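Local coordinates for 3-polyprenyl-4-hydroxybenzoate decarboxylase and related decarboxylases (PDB 6H6X), which is HmfF, a UbiD-family decarboxylase that uses prenylated FMN and can also run in the carboxylation direction, turning 2-furoic acid into 2,5-furandicarboxylic acid, at residues 150-155 / 162-167; 158-163 / 250-255; 131-136 / 287-292. The protein carries 8 engineered substitutions. All coordinates share one frame; numbering follows the deposited sequence.

Contact 1 (150-155 / 162-167). With 4LU (1-deoxy-5-O-phosphono-1-(3,3,4,5-tetramethyl-9,11-dioxo-2,3,8,9,10,11-hexahydro-7H-quinolino[1,8-fg]pteridin-12-ium-7-y l)-D-ribitol), chain I.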
loop_
_atom_site.group_PDB
_atom_site.type_symbol
_atom_site.label_atom_id
_atom_site.label_comp_id
_atom_site.label_asym_id
_atom_site.label_seq_id
_atom_site.Cartn_x
_atom_site.Cartn_y
_atom_site.Cartn_z
ATOM N N ILE B 150 14.318 -18.332 19.052
ATOM C CA ILE B 150 12.956 -18.215 19.556
ATOM C C ILE B 150 12.122 -19.320 18.927
ATOM O O ILE B 150 12.073 -19.449 17.701
ATOM C CB ILE B 150 12.343 -16.835 19.219
ATOM C CG1 ILE B 150 13.087 -15.749 19.977
ATOM C CG2 ILE B 150 10.838 -16.800 19.569
ATOM C CD1 ILE B 150 12.534 -14.349 19.730
ATOM N N HIS B 151 11.434 -20.068 19.774
ATOM C CA HIS B 151 10.564 -21.210 19.374
ATOM C C HIS B 151 9.210 -21.030 20.022
ATOM O O HIS B 151 9.110 -20.577 21.182
ATOM C CB HIS B 151 11.193 -22.551 19.809
ATOM C CG HIS B 151 12.572 -22.730 19.271
ATOM N ND1 HIS B 151 12.830 -23.395 18.096
ATOM C CD2 HIS B 151 13.754 -22.207 19.672
ATOM C CE1 HIS B 151 14.122 -23.309 17.817
ATOM N NE2 HIS B 151 14.702 -22.581 18.752
ATOM N N ARG B 152 8.150 -21.328 19.270
ATOM C CA ARG B 152 6.838 -21.422 19.877
ATOM C C ARG B 152 6.815 -22.609 20.847
ATOM O O ARG B 152 7.407 -23.650 20.580
ATOM C CB ARG B 152 5.750 -21.519 18.829
ATOM C CG ARG B 152 5.635 -22.861 18.145
ATOM C CD ARG B 152 4.642 -22.794 17.001
ATOM N NE ARG B 152 4.323 -24.135 16.518
ATOM C CZ ARG B 152 4.076 -24.493 15.255
ATOM N NH1 ARG B 152 4.116 -23.623 14.233
ATOM N NH2 ARG B 152 3.804 -25.766 15.008
ATOM N N LEU B 153 6.186 -22.403 21.994
ATOM C CA LEU B 153 6.085 -23.412 23.014
ATOM C C LEU B 153 4.600 -23.581 23.371
ATOM O O LEU B 153 3.937 -22.643 23.810
ATOM C CB LEU B 153 6.881 -22.976 24.232
ATOM C CG LEU B 153 8.349 -22.766 23.919
ATOM C CD1 LEU B 153 8.953 -21.724 24.800
ATOM C CD2 LEU B 153 9.075 -24.073 24.071
ATOM N N GLN B 154 4.055 -24.759 23.106
ATOM C CA GLN B 154 2.672 -25.056 23.454
ATOM C C GLN B 154 2.622 -25.463 24.920
ATOM O O GLN B 154 3.366 -26.336 25.353
ATOM C CB GLN B 154 2.108 -26.194 22.578
ATOM C CG GLN B 154 0.579 -26.350 22.707
ATOM C CD GLN B 154 0.018 -27.529 21.950
ATOM O OE1 GLN B 154 0.598 -27.998 20.961
ATOM N NE2 GLN B 154 -1.142 -28.004 22.407
ATOM N N VAL B 155 1.754 -24.841 25.690
ATOM C CA VAL B 155 1.566 -25.246 27.073
ATOM C C VAL B 155 0.689 -26.494 27.049
ATOM O O VAL B 155 -0.479 -26.418 26.705
ATOM C CB VAL B 155 0.920 -24.134 27.893
ATOM C CG1 VAL B 155 0.775 -24.542 29.366
ATOM C CG2 VAL B 155 1.741 -22.875 27.765
ATOM N N GLY B 162 5.335 -28.294 24.540
ATOM C CA GLY B 162 5.700 -28.819 23.206
ATOM C C GLY B 162 6.434 -27.738 22.434
ATOM O O GLY B 162 6.118 -26.562 22.515
ATOM N N ILE B 163 7.403 -28.129 21.649
ATOM C CA ILE B 163 8.280 -27.171 21.016
ATOM C C ILE B 163 8.466 -27.559 19.553
ATOM O O ILE B 163 8.740 -28.684 19.238
ATOM C CB ILE B 163 9.624 -27.059 21.780
ATOM C CG1 ILE B 163 10.498 -25.977 21.145
ATOM C CG2 ILE B 163 10.361 -28.386 21.800
ATOM C CD1 ILE B 163 11.855 -25.817 21.801
ATOM N N LEU B 164 8.274 -26.595 18.675
ATOM C CA LEU B 164 8.656 -26.706 17.279
ATOM C C LEU B 164 10.117 -26.319 17.156
ATOM O O LEU B 164 10.473 -25.192 17.480
ATOM C CB LEU B 164 7.776 -25.801 16.418
ATOM C CG LEU B 164 8.299 -25.614 14.987
ATOM C CD1 LEU B 164 8.260 -26.929 14.238
ATOM C CD2 LEU B 164 7.517 -24.546 14.237
ATOM N N ILE B 165 10.967 -27.247 16.734
ATOM C CA ILE B 165 12.364 -26.956 16.445
ATOM C C ILE B 165 12.643 -27.207 14.952
ATOM O O ILE B 165 12.688 -28.351 14.506
ATOM C CB ILE B 165 13.328 -27.809 17.322
ATOM C CG1 ILE B 165 12.891 -27.831 18.785
ATOM C CG2 ILE B 165 14.771 -27.302 17.237
ATOM C CD1 ILE B 165 13.819 -28.647 19.665
ATOM N N LEU B 166 12.861 -26.147 14.191
ATOM C CA LEU B 166 13.276 -26.276 12.788
ATOM C C LEU B 166 14.740 -26.766 12.724
ATOM O O LEU B 166 15.480 -26.618 13.702
ATOM C CB LEU B 166 13.105 -24.938 12.055
ATOM C CG LEU B 166 11.662 -24.405 12.050
ATOM C CD1 LEU B 166 11.597 -22.967 11.511
ATOM C CD2 LEU B 166 10.725 -25.335 11.293
ATOM N N PRO B 167 15.163 -27.375 11.594
ATOM C CA PRO B 167 16.536 -27.904 11.480
ATOM C C PRO B 167 17.621 -26.803 11.318
ATOM O O PRO B 167 18.111 -26.535 10.212
ATOM C CB PRO B 167 16.444 -28.828 10.256
ATOM C CG PRO B 167 15.382 -28.191 9.421
ATOM C CD PRO B 167 14.349 -27.716 10.413
HETATM C C9 4LU I . 11.136 -16.450 15.512
HETATM C C8 4LU I . 10.325 -15.424 16.083
HETATM C C7 4LU I . 9.030 -15.663 16.554
HETATM C C10 4LU I . 11.103 -20.164 14.927
HETATM C C6 4LU I . 8.396 -17.002 16.220
HETATM N N3 4LU I . 10.624 -22.802 15.703
HETATM C C2 4LU I . 11.810 -22.464 15.102
HETATM C C13 4LU I . 5.835 -16.565 17.041
HETATM C C5 4LU I . 6.986 -17.479 16.675
HETATM C C1 4LU I . 7.426 -19.611 15.527
HETATM O O2 4LU I . 12.691 -23.358 14.910
HETATM N N1 4LU I . 12.045 -21.169 14.734
HETATM C C4 4LU I . 9.634 -21.890 15.941
HETATM O O4 4LU I . 8.568 -22.237 16.510
HETATM C C4A 4LU I . 9.857 -20.459 15.528
HETATM N N5 4LU I . 8.894 -19.425 15.772
HETATM C C3 4LU I . 6.623 -18.880 16.323
HETATM C C12 4LU I . 7.323 -17.871 18.143
HETATM C C5A 4LU I . 9.310 -18.066 15.793
HETATM C C7M 4LU I . 8.196 -14.529 17.148
HETATM C C8M 4LU I . 10.993 -14.080 16.202
HETATM C C9A 4LU I . 10.683 -17.769 15.298
HETATM N N10 4LU I . 11.375 -18.816 14.576
HETATM C "C1'" 4LU I . 12.647 -18.562 13.902
HETATM C "C2'" 4LU I . 13.940 -18.718 14.734
HETATM O "O2'" 4LU I . 13.859 -18.131 16.037
HETATM C "C3'" 4LU I . 15.057 -18.010 13.984
HETATM O "O3'" 4LU I . 15.061 -18.439 12.620
HETATM C "C4'" 4LU I . 16.420 -18.211 14.655
HETATM O "O4'" 4LU I . 17.424 -17.223 14.273
HETATM C "C5'" 4LU I . 17.060 -19.571 14.436
HETATM O "O5'" 4LU I . 18.286 -19.407 15.181
HETATM P P 4LU I . 19.587 -20.360 14.978
HETATM O O2P 4LU I . 20.580 -20.008 16.101
HETATM O O3P 4LU I . 19.073 -21.816 15.170
HETATM O O1P 4LU I . 20.114 -19.990 13.590
#

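Contact 2 (158-163 / 250-255)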
loop_
_atom_site.group_PDB
_atom_site.type_symbol
_atom_site.label_atom_id
_atom_site.label_comp_id
_atom_site.label_asym_id
_atom_site.label_seq_id
_atom_site.Cartn_x
_atom_site.Cartn_y
_atom_site.Cartn_z
ATOM N N PRO B 158 0.960 -28.650 33.406
ATOM C CA PRO B 158 1.498 -27.731 34.432
ATOM C C PRO B 158 3.009 -27.419 34.314
ATOM O O PRO B 158 3.426 -26.299 34.595
ATOM C CB PRO B 158 1.175 -28.434 35.774
ATOM C CG PRO B 158 0.661 -29.803 35.433
ATOM C CD PRO B 158 0.210 -29.782 33.998
ATOM N N ASP B 159 3.776 -28.411 33.877
ATOM C CA ASP B 159 5.225 -28.344 33.810
ATOM C C ASP B 159 5.746 -28.955 32.507
ATOM O O ASP B 159 6.861 -29.483 32.451
ATOM C CB ASP B 159 5.819 -29.098 35.027
ATOM C CG ASP B 159 5.613 -30.642 34.956
ATOM O OD1 ASP B 159 4.687 -31.123 34.253
ATOM O OD2 ASP B 159 6.406 -31.361 35.604
ATOM N N ARG B 160 4.941 -28.875 31.451
ATOM C CA ARG B 160 5.307 -29.487 30.186
ATOM C C ARG B 160 5.033 -28.521 29.021
ATOM O O ARG B 160 4.005 -27.846 29.012
ATOM C CB ARG B 160 4.492 -30.755 30.037
ATOM C CG ARG B 160 5.175 -31.836 29.245
ATOM C CD ARG B 160 4.369 -33.125 29.386
ATOM N NE ARG B 160 4.938 -34.230 28.634
ATOM C CZ ARG B 160 5.940 -35.010 29.049
ATOM N NH1 ARG B 160 6.536 -34.818 30.234
ATOM N NH2 ARG B 160 6.361 -36.003 28.267
ATOM N N LEU B 161 5.930 -28.497 28.032
ATOM C CA LEU B 161 5.751 -27.683 26.839
ATOM C C LEU B 161 6.099 -28.467 25.609
ATOM O O LEU B 161 7.089 -29.180 25.619
ATOM C CB LEU B 161 6.704 -26.480 26.872
ATOM C CG LEU B 161 6.569 -25.539 28.045
ATOM C CD1 LEU B 161 7.758 -24.592 27.986
ATOM C CD2 LEU B 161 5.280 -24.783 27.986
ATOM N N GLY B 162 5.335 -28.294 24.540
ATOM C CA GLY B 162 5.700 -28.819 23.206
ATOM C C GLY B 162 6.434 -27.738 22.434
ATOM O O GLY B 162 6.118 -26.562 22.515
ATOM N N ILE B 163 7.403 -28.129 21.649
ATOM C CA ILE B 163 8.280 -27.171 21.016
ATOM C C ILE B 163 8.466 -27.559 19.553
ATOM O O ILE B 163 8.740 -28.684 19.238
ATOM C CB ILE B 163 9.624 -27.059 21.780
ATOM C CG1 ILE B 163 10.498 -25.977 21.145
ATOM C CG2 ILE B 163 10.361 -28.386 21.800
ATOM C CD1 ILE B 163 11.855 -25.817 21.801
ATOM N N VAL B 250 11.360 -38.515 23.360
ATOM C CA VAL B 250 9.931 -38.258 23.470
ATOM C C VAL B 250 9.452 -37.377 22.308
ATOM O O VAL B 250 10.131 -36.416 21.884
ATOM C CB VAL B 250 9.559 -37.590 24.815
ATOM C CG1 VAL B 250 8.060 -37.307 24.879
ATOM C CG2 VAL B 250 9.982 -38.472 25.971
ATOM N N ARG B 251 8.281 -37.743 21.795
ATOM C CA ARG B 251 7.572 -37.001 20.746
ATOM C C ARG B 251 6.113 -36.972 21.124
ATOM O O ARG B 251 5.522 -38.021 21.368
ATOM C CB ARG B 251 7.734 -37.667 19.384
ATOM C CG ARG B 251 9.164 -37.684 18.869
ATOM C CD ARG B 251 9.625 -36.263 18.542
ATOM N NE ARG B 251 10.952 -36.269 17.916
ATOM C CZ ARG B 251 12.109 -36.306 18.571
ATOM N NH1 ARG B 251 12.148 -36.331 19.903
ATOM N NH2 ARG B 251 13.245 -36.341 17.883
ATOM N N GLU B 252 5.550 -35.768 21.228
ATOM C CA GLU B 252 4.117 -35.571 21.472
ATOM C C GLU B 252 3.581 -34.567 20.495
ATOM O O GLU B 252 4.339 -33.761 19.948
ATOM C CB GLU B 252 3.854 -35.114 22.903
ATOM C CG GLU B 252 4.178 -36.226 23.907
ATOM C CD GLU B 252 4.073 -35.821 25.369
ATOM O OE1 GLU B 252 3.680 -34.672 25.699
ATOM O OE2 GLU B 252 4.415 -36.679 26.210
ATOM N N VAL B 253 2.274 -34.620 20.286
ATOM C CA VAL B 253 1.660 -33.826 19.247
ATOM C C VAL B 253 1.649 -32.356 19.680
ATOM O O VAL B 253 1.110 -31.975 20.730
ATOM C CB VAL B 253 0.240 -34.308 18.884
ATOM C CG1 VAL B 253 -0.361 -33.393 17.822
ATOM C CG2 VAL B 253 0.256 -35.755 18.386
ATOM N N GLU B 254 2.278 -31.535 18.856
ATOM C CA GLU B 254 2.309 -30.076 19.069
ATOM C C GLU B 254 1.568 -29.445 17.897
ATOM O O GLU B 254 1.751 -29.834 16.725
ATOM C CB GLU B 254 3.764 -29.588 19.157
ATOM C CG GLU B 254 3.951 -28.097 19.408
ATOM C CD GLU B 254 3.808 -27.212 18.157
ATOM O OE1 GLU B 254 3.312 -26.069 18.282
ATOM O OE2 GLU B 254 4.177 -27.640 17.038
ATOM N N GLY B 255 0.755 -28.452 18.190
ATOM C CA GLY B 255 0.053 -27.771 17.113
ATOM C C GLY B 255 -1.395 -28.204 16.970
ATOM O O GLY B 255 -1.849 -29.017 17.771
#

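Contact 3 (131-136 / 287-292). With 4LU (1-deoxy-5-O-phosphono-1-(3,3,4,5-tetramethyl-9,11-dioxo-2,3,8,9,10,11-hexahydro-7H-quinolino[1,8-fg]pteridin-12-ium-7-y l)-D-ribitol), chain I.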
loop_
_atom_site.group_PDB
_atom_site.type_symbol
_atom_site.label_atom_id
_atom_site.label_comp_id
_atom_site.label_asym_id
_atom_site.label_seq_id
_atom_site.Cartn_x
_atom_site.Cartn_y
_atom_site.Cartn_z
ATOM N N ILE B 131 3.485 -19.836 24.322
ATOM C CA ILE B 131 4.541 -18.881 24.691
ATOM C C ILE B 131 5.230 -18.544 23.379
ATOM O O ILE B 131 5.763 -19.432 22.740
ATOM C CB ILE B 131 5.547 -19.517 25.683
ATOM C CG1 ILE B 131 4.814 -19.910 26.981
ATOM C CG2 ILE B 131 6.705 -18.579 25.975
ATOM C CD1 ILE B 131 5.693 -20.633 27.968
ATOM N N THR B 132 5.189 -17.271 22.986
ATOM C CA THR B 132 5.683 -16.839 21.681
ATOM C C THR B 132 6.856 -15.868 21.740
ATOM O O THR B 132 7.389 -15.565 20.702
ATOM C CB THR B 132 4.587 -16.159 20.870
ATOM O OG1 THR B 132 4.016 -15.113 21.655
ATOM C CG2 THR B 132 3.485 -17.162 20.558
ATOM N N ALA B 133 7.238 -15.387 22.923
ATOM C CA ALA B 133 8.287 -14.386 23.022
ATOM C C ALA B 133 9.475 -14.759 23.902
ATOM O O ALA B 133 10.173 -13.889 24.417
ATOM C CB ALA B 133 7.700 -13.073 23.472
ATOM N N ALA B 134 9.719 -16.035 24.046
ATOM C CA ALA B 134 10.763 -16.527 24.909
ATOM C C ALA B 134 11.987 -16.755 24.073
ATOM O O ALA B 134 11.916 -17.447 23.067
ATOM C CB ALA B 134 10.375 -17.844 25.559
ATOM N N ILE B 135 13.116 -16.185 24.503
ATOM C CA ILE B 135 14.397 -16.590 23.961
ATOM C C ILE B 135 14.832 -17.894 24.629
ATOM O O ILE B 135 14.710 -18.052 25.830
ATOM C CB ILE B 135 15.469 -15.497 24.046
ATOM C CG1 ILE B 135 15.876 -15.157 25.489
ATOM C CG2 ILE B 135 14.999 -14.264 23.313
ATOM C CD1 ILE B 135 17.064 -14.186 25.556
ATOM N N LEU B 136 15.294 -18.841 23.832
ATOM C CA LEU B 136 15.682 -20.161 24.291
ATOM C C LEU B 136 17.212 -20.228 24.234
ATOM O O LEU B 136 17.781 -20.167 23.156
ATOM C CB LEU B 136 15.093 -21.236 23.396
ATOM C CG LEU B 136 15.200 -22.674 23.923
ATOM C CD1 LEU B 136 14.082 -23.520 23.330
ATOM C CD2 LEU B 136 16.553 -23.294 23.653
ATOM N N HIS B 287 5.381 -10.805 28.326
ATOM C CA HIS B 287 5.437 -10.270 26.946
ATOM C C HIS B 287 4.958 -11.364 25.984
ATOM O O HIS B 287 5.391 -12.526 26.052
ATOM C CB HIS B 287 6.844 -9.845 26.629
ATOM C CG HIS B 287 7.059 -9.428 25.219
ATOM N ND1 HIS B 287 8.247 -9.644 24.574
ATOM C CD2 HIS B 287 6.260 -8.799 24.338
ATOM C CE1 HIS B 287 8.189 -9.112 23.369
ATOM N NE2 HIS B 287 6.992 -8.594 23.204
ATOM N N THR B 288 3.998 -11.020 25.124
ATOM C CA THR B 288 3.645 -11.933 24.054
ATOM C C THR B 288 3.867 -11.271 22.699
ATOM O O THR B 288 3.771 -10.041 22.586
ATOM C CB THR B 288 2.218 -12.455 24.201
ATOM O OG1 THR B 288 2.098 -13.609 23.372
ATOM C CG2 THR B 288 1.153 -11.390 23.839
ATOM N N ILE B 289 4.208 -12.085 21.707
ATOM C CA ILE B 289 4.319 -11.595 20.332
ATOM C C ILE B 289 3.158 -12.229 19.596
ATOM O O ILE B 289 3.002 -13.446 19.602
ATOM C CB ILE B 289 5.662 -11.992 19.710
ATOM C CG1 ILE B 289 6.800 -11.116 20.287
ATOM C CG2 ILE B 289 5.635 -11.842 18.211
ATOM C CD1 ILE B 289 8.190 -11.736 20.045
ATOM N N ILE B 290 2.323 -11.405 18.995
ATOM C CA ILE B 290 1.183 -11.913 18.233
ATOM C C ILE B 290 1.712 -12.354 16.876
ATOM O O ILE B 290 2.381 -11.568 16.198
ATOM C CB ILE B 290 0.146 -10.829 18.049
ATOM C CG1 ILE B 290 -0.459 -10.482 19.423
ATOM C CG2 ILE B 290 -0.975 -11.319 17.151
ATOM C CD1 ILE B 290 -1.177 -9.135 19.383
ATOM N N PRO B 291 1.480 -13.616 16.489
ATOM C CA PRO B 291 2.072 -14.037 15.216
ATOM C C PRO B 291 1.541 -13.263 14.023
ATOM O O PRO B 291 0.365 -12.849 13.992
ATOM C CB PRO B 291 1.660 -15.488 15.130
ATOM C CG PRO B 291 1.672 -15.917 16.557
ATOM C CD PRO B 291 0.961 -14.788 17.238
ATOM N N ALA B 292 2.421 -13.066 13.065
ATOM C CA ALA B 292 2.226 -12.190 11.928
ATOM C C ALA B 292 1.956 -10.697 12.187
ATOM O O ALA B 292 1.578 -9.966 11.268
ATOM C CB ALA B 292 1.143 -12.779 11.022
HETATM C C9 4LU I . 11.136 -16.450 15.512
HETATM C C8 4LU I . 10.325 -15.424 16.083
HETATM C C7 4LU I . 9.030 -15.663 16.554
HETATM C C10 4LU I . 11.103 -20.164 14.927
HETATM C C6 4LU I . 8.396 -17.002 16.220
HETATM N N3 4LU I . 10.624 -22.802 15.703
HETATM C C2 4LU I . 11.810 -22.464 15.102
HETATM C C13 4LU I . 5.835 -16.565 17.041
HETATM C C5 4LU I . 6.986 -17.479 16.675
HETATM C C1 4LU I . 7.426 -19.611 15.527
HETATM O O2 4LU I . 12.691 -23.358 14.910
HETATM N N1 4LU I . 12.045 -21.169 14.734
HETATM C C4 4LU I . 9.634 -21.890 15.941
HETATM O O4 4LU I . 8.568 -22.237 16.510
HETATM C C4A 4LU I . 9.857 -20.459 15.528
HETATM N N5 4LU I . 8.894 -19.425 15.772
HETATM C C3 4LU I . 6.623 -18.880 16.323
HETATM C C12 4LU I . 7.323 -17.871 18.143
HETATM C C5A 4LU I . 9.310 -18.066 15.793
HETATM C C7M 4LU I . 8.196 -14.529 17.148
HETATM C C8M 4LU I . 10.993 -14.080 16.202
HETATM C C9A 4LU I . 10.683 -17.769 15.298
HETATM N N10 4LU I . 11.375 -18.816 14.576
HETATM C "C1'" 4LU I . 12.647 -18.562 13.902
HETATM C "C2'" 4LU I . 13.940 -18.718 14.734
HETATM O "O2'" 4LU I . 13.859 -18.131 16.037
HETATM C "C3'" 4LU I . 15.057 -18.010 13.984
HETATM O "O3'" 4LU I . 15.061 -18.439 12.620
HETATM C "C4'" 4LU I . 16.420 -18.211 14.655
HETATM O "O4'" 4LU I . 17.424 -17.223 14.273
HETATM C "C5'" 4LU I . 17.060 -19.571 14.436
HETATM O "O5'" 4LU I . 18.286 -19.407 15.181
HETATM P P 4LU I . 19.587 -20.360 14.978
HETATM O O2P 4LU I . 20.580 -20.008 16.101
HETATM O O3P 4LU I . 19.073 -21.816 15.170
HETATM O O1P 4LU I . 20.114 -19.990 13.590
HETATM O O HOH W 1 2.934 -15.806 24.344
HETATM O O HOH W 2 10.506 -11.528 25.517
HETATM O O HOH W 3 5.979 -15.039 25.463
#

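Contact 1 (150-155 / 162-167)
His151 is the first residue of 150-155 to meet 162-167. Its CG lies anti to the carbonyl carbon (chi1 -56°), which brings ND1 to the carbonyl oxygen Leu164 O at 3.0 Å, nearly in the plane of the ring and in the plane of the carbonyl. Ser149 OG holds NE2 on the other side of the imidazole, so both ring nitrogens are engaged and the ring's rotation is fixed; behind it, His151 CB packs on Ile163 CG1 at 3.7 Å.

Arg152 N adds a bond to the cofactor, prenylated FMN, after that of Ile150 N to 4LU O2': it donates to 4LU O4 over 2.9 Å. The arginine side chain runs extended past Leu164, whose CD2 sits 3.5 Å above the middle of one guanidinium face. Glu254 and Glu259 pair with the guanidinium through its NH2 and NH1. Leu153 and Gln154 pair antiparallel with Ile163 and Gly162 in the hairpin of strands 146-157 and 160-163. Leu153 and Ile163, a non-hydrogen-bonded pair, lie side by side with CD2 of Leu153 3.8 Å from CG1 of Ile163. Gln154 and Gly162 form the hydrogen-bonded pair, with Gln154 N to Gly162 O 2.8 Å and Gly162 N to Gln154 O 2.9 Å.

Beyond the paired strands, the two backbones share the cofactor instead of bonding each other. Leu164 O takes a second hydrogen bond, 3.0 Å from 4LU N3, and Leu166 N donates to 4LU O2. The flavin's pyrimidine edge is therefore read by main-chain atoms of both segments, with His151 bracing the carbonyl that recognises N3-H.

Contact 2 (158-163 / 250-255)
Arg160 and Glu252 join strand 160-163 to strand 252-254 through a two-point salt bridge. The arginine offers its side, with NE 3.2 Å from Glu252 OE1 on a nearly straight bond and NH2 2.9 Å from Glu252 OE2. The side chains cross at about a right angle, and the guanidinium and carboxylate planes are 33° apart, so the pair is not flat. OE1 is approached on its syn side, while OE2 is met from above the carboxylate plane. With one nitrogen for each oxygen, neither group can turn without giving up a bond. Val250 CG1 comes within van der Waals range, 4.0 Å from Arg160 NH2.

Glu254 makes a different contact, because it is its aliphatic part that touches. Its CG stands 3.9 Å from Gly162 C and 4.1 Å from Ile163 N, lying against bare backbone. The bareness matters: a beta carbon on Gly162 would point at Glu254 and come uncomfortably near that CG. With CG anti to the backbone N, the chain then bends at chi2 (-81°) and carries the carboxylate off to other partners. OE1 is hydrogen-bonded to Tyr130 OH, and OE2 is shared by Arg152 and Arg270 in two salt bridges. Two positive neighbours of this kind would probably stabilise the buried carboxylate in its ionised form.

The strand axes approach to 7.0 Å at 67°, so this is a crossing joined by side chains, without backbone pairing. Strand 264-280 pairs with both strands, and its Val272 packs against Arg160, Val250 and Glu252. Strand 146-157 flanks 160-163 as its hairpin partner, and Arg251 reaches helix 169-179 through a salt bridge to Glu178.

Contact 3 (131-136 / 287-292)
Thr132 and Ala133 press directly on 287-292, and their backbone N atoms and Ala133 O reach the loop through three waters. In the tight part, Thr132 OG1 donates to Ile289 O over 2.8 Å, tilted about 20° from the carbonyl plane; chi1 of 53° sets the hydroxyl between the backbone N and the carbonyl carbon, facing the other segment. Ala133 CB lies over a face of the His287 ring, 4.0 Å from its centroid, in a CH-pi contact, and also meets Ile289 CD1 at 3.7 Å.

On the looser side, water 3 accepts from Ala133 N and donates to His287 O, while water 2 links Ala133 O to His287 ND1 and water 1 joins Thr132 N to Thr288 OG1. Glu295 binds His287 NE2, and His122 binds Thr288 OG1.

A valine in place of Thr132 would probably leave Ile289 O without this hydroxyl donor and loosen the direct link between the two segments.

Thr132 O is 3.4 Å from methyl C12 of the prenyl-derived ring, and Ile289 CG2 is 3.9 Å from C7M on the dimethylbenzene ring. The break in strand 130-139 and the loop before helix 294-315 thus line together the prenylated FMN pocket in the Rift-related domain of this UbiD enzyme.

In the fold
Following the chain, strand 130-139 opens the longest loop, which contact 3 closes 150 residues later at the segment leading to helix 294-315. Contacts 1 and 2 both nest inside it. Contact 1 closes the shortest loop, the hairpin of strands 146-157 and 160-163. Contact 2 starts on the hairpin's second strand, sharing Gly162 and Ile163 with contact 1, and closes an 86-residue loop, tying strand 160-163 to strand 252-258 within the Rift-related domain. A probable hydrogen bond of Gln154 OE1 with Gly255 N also links contacts 1 and 2; Leu153 O with Ile131 N joins contact 1 to strand 130-139. Contacts 1 and 3 both touch the cofactor: contact 1 from the pyrimidine edge to the dimethylbenzene ring, contact 3 at the prenyl-derived ring and the C7M methyl.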